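PDB 5O6M: Polyphosphate:AMP phosphotransferase from Meiothermus ruber H328, which uses inorganic polyphosphate as phosphate donor to convert AMP to ADP and ADP to ATP, and also accepts other nucleoside mono- and diphosphates. Local coordinates for residues V137-Q140 against V141-K144; R150-E153 against R154-D158. The protein carries 1 engineered substitution. One frame throughout, in Å; residues are numbered along the deposited sequence.

Contact 1 of 2, residues V137-Q140 against V141-K144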
loop_
_atom_site.group_PDB
_atom_site.type_symbol
_atom_site.label_atom_id
_atom_site.label_comp_id
_atom_site.label_asym_id
_atom_site.label_seq_id
_atom_site.Cartn_x
_atom_site.Cartn_y
_atom_site.Cartn_z
ATOM N N VAL D 137 20.411 8.888 13.898
ATOM C CA VAL D 137 20.980 7.589 14.253
ATOM C C VAL D 137 22.488 7.743 14.371
ATOM O O VAL D 137 23.081 8.666 13.797
ATOM C CB VAL D 137 20.636 6.497 13.220
ATOM C CG1 VAL D 137 19.127 6.339 13.088
ATOM C CG2 VAL D 137 21.267 6.823 11.873
ATOM N N PRO D 138 23.134 6.857 15.125
ATOM C CA PRO D 138 24.585 6.979 15.312
ATOM C C PRO D 138 25.315 6.928 13.979
ATOM O O PRO D 138 24.903 6.229 13.049
ATOM C CB PRO D 138 24.936 5.771 16.191
ATOM C CG PRO D 138 23.640 5.380 16.846
ATOM C CD PRO D 138 22.570 5.707 15.852
ATOM N N GLN D 139 26.411 7.690 13.890
ATOM C CA GLN D 139 27.221 7.683 12.673
ATOM C C GLN D 139 27.541 6.263 12.220
ATOM O O GLN D 139 27.647 6.002 11.015
ATOM C CB GLN D 139 28.518 8.467 12.888
ATOM C CG GLN D 139 29.566 8.210 11.811
ATOM C CD GLN D 139 30.764 9.136 11.912
ATOM O OE1 GLN D 139 30.661 10.252 12.424
ATOM N NE2 GLN D 139 31.911 8.675 11.423
ATOM N N GLN D 140 27.705 5.337 13.169
ATOM C CA GLN D 140 27.868 3.934 12.811
ATOM C C GLN D 140 26.729 3.436 11.934
ATOM O O GLN D 140 26.940 2.572 11.074
ATOM C CB GLN D 140 27.959 3.086 14.082
ATOM C CG GLN D 140 27.788 1.585 13.857
ATOM C CD GLN D 140 29.099 0.828 13.794
ATOM O OE1 GLN D 140 30.176 1.420 13.867
ATOM N NE2 GLN D 140 29.011 -0.494 13.659
ATOM N N VAL D 141 25.524 3.972 12.121
ATOM C CA VAL D 141 24.386 3.540 11.315
ATOM C C VAL D 141 24.381 4.229 9.954
ATOM O O VAL D 141 24.472 3.572 8.911
ATOM C CB VAL D 141 23.066 3.772 12.074
ATOM C CG1 VAL D 141 21.881 3.464 11.176
ATOM C CG2 VAL D 141 23.023 2.902 13.322
ATOM N N TRP D 142 24.281 5.562 9.940
ATOM C CA TRP D 142 24.073 6.240 8.663
ATOM C C TRP D 142 25.310 6.231 7.777
ATOM O O TRP D 142 25.193 6.540 6.587
ATOM C CB TRP D 142 23.585 7.681 8.876
ATOM C CG TRP D 142 24.486 8.575 9.675
ATOM C CD1 TRP D 142 24.280 9.013 10.951
ATOM C CD2 TRP D 142 25.706 9.188 9.234
ATOM N NE1 TRP D 142 25.307 9.837 11.342
ATOM C CE2 TRP D 142 26.194 9.964 10.305
ATOM C CE3 TRP D 142 26.437 9.151 8.042
ATOM C CZ2 TRP D 142 27.381 10.693 10.221
ATOM C CZ3 TRP D 142 27.614 9.877 7.960
ATOM C CH2 TRP D 142 28.074 10.636 9.043
ATOM N N GLN D 143 26.481 5.885 8.315
ATOM C CA GLN D 143 27.660 5.741 7.469
ATOM C C GLN D 143 27.530 4.544 6.536
ATOM O O GLN D 143 28.050 4.570 5.414
ATOM C CB GLN D 143 28.916 5.616 8.337
ATOM C CG GLN D 143 30.107 4.944 7.656
ATOM C CD GLN D 143 30.698 5.773 6.523
ATOM O OE1 GLN D 143 30.354 6.944 6.347
ATOM N NE2 GLN D 143 31.594 5.165 5.750
ATOM N N LYS D 144 26.832 3.492 6.973
ATOM C CA LYS D 144 26.652 2.328 6.117
ATOM C C LYS D 144 25.669 2.595 4.987
ATOM O O LYS D 144 25.591 1.798 4.045
ATOM C CB LYS D 144 26.182 1.124 6.929
ATOM C CG LYS D 144 27.027 0.845 8.154
ATOM C CD LYS D 144 27.260 -0.648 8.289
ATOM C CE LYS D 144 27.886 -1.022 9.613
ATOM N NZ LYS D 144 26.921 -0.793 10.718
#
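V141 meets V137 through its CB and CG1, the two side chains crossing at about a right angle. With CG1 anti to the backbone N (chi1 174°), that branch comes within 3.5 Å of V137 CG2, a tight carbon pair. The other branch, CG2, rests on the ring of P138, 3.8 Å from its CD. Beta-branched valines fit this close crossing; V137 also touches V131 of helix 130-133, a residue of the ATP pocket, and V141 packs on E159 of the second subunit.

At W142 the chain makes the first turn of the short helix 139-142. P138 occupies the N-cap, a place that suits proline because no backbone N-H is called for there, and its O accepts from W142 N at 3.2 Å. The indole folds back over this turn: Q139 CA lies over one face, 3.5 Å from the centroid of the five-membered ring, in a CH-pi contact. Q139 CB and CG continue along the six-membered ring, CG 3.7 Å from W142 CZ2, while V137 O sits at the ring edge, in its plane. The indole, buried, also touches R132 of helix 130-133. A serine here would probably leave Q139 without its aromatic floor and open a gap between the turn and helix 130-133.

Q143 N donates to Q139 O at 2.9 Å. K144 is long enough to bend back, and NZ reaches Q140 O in a weak bond of 3.4 Å; the same side chain packs against D158 of the second subunit.

Contact 2 of 2, residues R150-E153 against R154-D158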
loop_
_atom_site.group_PDB
_atom_site.type_symbol
_atom_site.label_atom_id
_atom_site.label_comp_id
_atom_site.label_asym_id
_atom_site.label_seq_id
_atom_site.Cartn_x
_atom_site.Cartn_y
_atom_site.Cartn_z
ATOM N N ARG D 150 23.977 3.219 -3.071
ATOM C CA ARG D 150 24.621 2.863 -4.334
ATOM C C ARG D 150 24.079 1.545 -4.867
ATOM O O ARG D 150 23.800 1.416 -6.064
ATOM C CB ARG D 150 26.139 2.780 -4.162
ATOM C CG ARG D 150 26.847 4.124 -4.104
ATOM C CD ARG D 150 28.356 3.940 -4.221
ATOM N NE ARG D 150 28.875 3.047 -3.192
ATOM C CZ ARG D 150 29.331 3.452 -2.012
ATOM N NH1 ARG D 150 29.337 4.744 -1.703
ATOM N NH2 ARG D 150 29.786 2.563 -1.139
ATOM N N GLU D 151 23.914 0.557 -3.985
ATOM C CA GLU D 151 23.468 -0.764 -4.406
ATOM C C GLU D 151 21.975 -0.777 -4.698
ATOM O O GLU D 151 21.525 -1.469 -5.617
ATOM C CB GLU D 151 23.811 -1.799 -3.331
ATOM C CG GLU D 151 25.304 -1.963 -3.098
ATOM C CD GLU D 151 26.049 -2.326 -4.369
ATOM O OE1 GLU D 151 27.209 -1.889 -4.533
ATOM O OE2 GLU D 151 25.468 -3.034 -5.217
ATOM N N PHE D 152 21.196 -0.026 -3.920
ATOM C CA PHE D 152 19.776 0.109 -4.215
ATOM C C PHE D 152 19.565 0.728 -5.589
ATOM O O PHE D 152 18.777 0.224 -6.397
ATOM C CB PHE D 152 19.099 0.949 -3.132
ATOM C CG PHE D 152 17.664 1.276 -3.423
ATOM C CD1 PHE D 152 16.727 0.267 -3.584
ATOM C CD2 PHE D 152 17.247 2.594 -3.512
ATOM C CE1 PHE D 152 15.402 0.567 -3.847
ATOM C CE2 PHE D 152 15.922 2.900 -3.773
ATOM C CZ PHE D 152 15.000 1.886 -3.942
ATOM N N GLU D 153 20.280 1.816 -5.878
ATOM C CA GLU D 153 20.141 2.460 -7.178
ATOM C C GLU D 153 20.736 1.607 -8.291
ATOM O O GLU D 153 20.224 1.619 -9.415
ATOM C CB GLU D 153 20.767 3.856 -7.145
ATOM C CG GLU D 153 19.994 4.828 -6.255
ATOM C CD GLU D 153 20.640 6.198 -6.156
ATOM O OE1 GLU D 153 21.700 6.404 -6.786
ATOM O OE2 GLU D 153 20.089 7.069 -5.440
ATOM N N ARG D 154 21.805 0.856 -8.004
ATOM C CA ARG D 154 22.336 -0.057 -9.012
ATOM C C ARG D 154 21.295 -1.092 -9.417
ATOM O O ARG D 154 21.133 -1.389 -10.606
ATOM C CB ARG D 154 23.596 -0.760 -8.507
ATOM C CG ARG D 154 24.101 -1.810 -9.492
ATOM C CD ARG D 154 25.047 -2.809 -8.848
ATOM N NE ARG D 154 26.265 -2.183 -8.350
ATOM C CZ ARG D 154 27.367 -2.048 -9.079
ATOM N NH1 ARG D 154 27.393 -2.505 -10.324
ATOM N NH2 ARG D 154 28.441 -1.465 -8.566
ATOM N N MET D 155 20.587 -1.657 -8.440
ATOM C CA MET D 155 19.549 -2.635 -8.744
ATOM C C MET D 155 18.436 -2.002 -9.573
ATOM O O MET D 155 17.975 -2.581 -10.563
ATOM C CB MET D 155 19.006 -3.231 -7.440
ATOM C CG MET D 155 17.906 -4.267 -7.608
ATOM S SD MET D 155 16.279 -3.508 -7.765
ATOM C CE MET D 155 16.223 -2.488 -6.295
ATOM N N LEU D 156 17.991 -0.806 -9.182
ATOM C CA LEU D 156 16.965 -0.100 -9.944
ATOM C C LEU D 156 17.377 0.086 -11.398
ATOM O O LEU D 156 16.583 -0.150 -12.317
ATOM C CB LEU D 156 16.675 1.254 -9.298
ATOM C CG LEU D 156 15.903 1.237 -7.983
ATOM C CD1 LEU D 156 15.651 2.658 -7.517
ATOM C CD2 LEU D 156 14.588 0.498 -8.167
ATOM N N ALA D 157 18.613 0.535 -11.627
ATOM C CA ALA D 157 19.054 0.807 -12.992
ATOM C C ALA D 157 19.187 -0.484 -13.792
ATOM O O ALA D 157 18.710 -0.574 -14.929
ATOM C CB ALA D 157 20.375 1.578 -12.972
ATOM N N ASP D 158 19.828 -1.500 -13.209
ATOM C CA ASP D 158 19.966 -2.782 -13.894
ATOM C C ASP D 158 18.618 -3.309 -14.372
ATOM O O ASP D 158 18.524 -3.919 -15.444
ATOM C CB ASP D 158 20.629 -3.806 -12.968
ATOM C CG ASP D 158 22.124 -3.577 -12.818
ATOM O OD1 ASP D 158 22.689 -2.791 -13.612
ATOM O OD2 ASP D 158 22.731 -4.194 -11.914
#
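This is a contact between successive turns of one helix, 145-158, which packs on strand 161-169 of the central parallel sheet and also meets the second subunit. Regular i to i+4 bonds hold the turns together: R154 N to R150 O, M155 N to E151 O, L156 N to F152 O and A157 N to E153 O, the last at 2.9 Å.

F152 and L156 are one turn apart. With CG anti to the backbone N (chi1 174°), the phenyl ring juts out across the helix axis, and L156 CD1 comes back over its face, 4.0 Å from the centroid and offset toward the rim, a CH-pi contact. M155, bent at both outer torsions, brings CE to 3.9 Å from F152 CD1. Large apolar side chains suit these positions, for F152 meets H108 edge-to-face, L156 rests on I163, and M155 and L156 also touch D102 of the second subunit, while the E153 carboxylate forms a salt bridge with K165 through OE1 and a hydrogen bond with H124 through OE2.

E151 and R154 run side by side, their carboxylate and guanidinium planes nearly parallel (8°) but not coplanar. E151 OE2 comes obliquely to R154 NE at 3.3 Å, in a salt bridge whose hydrogen bond is weak, the N-H...O angle being 129°. The stronger partner of E151 is R147 of the second subunit, bound through OE1, and E151 of that subunit packs against it as well. Shared by two arginines, the buried carboxylate would probably favour its ionised form, and the arginines probably balance the two neighbouring glutamates.

How the contacts relate
Contacts 1 and 2 follow each other along the chain, the first on the short helix 139-142 and the second on the next helix, 145-158. Their centres are 21 Å apart and their nearest atoms about 7 Å, so they do not touch. Contact 1 lies at the surface, about 24 Å from the centre of the chain, whereas contact 2 is buried and nearer the parallel sheet of this P-loop-type fold. Both touch the second subunit, where K144 at the end of contact 1 and D158 at the end of contact 2 make a long, weak ion pair between chains, so these consecutive parts of the chain contribute to one interface.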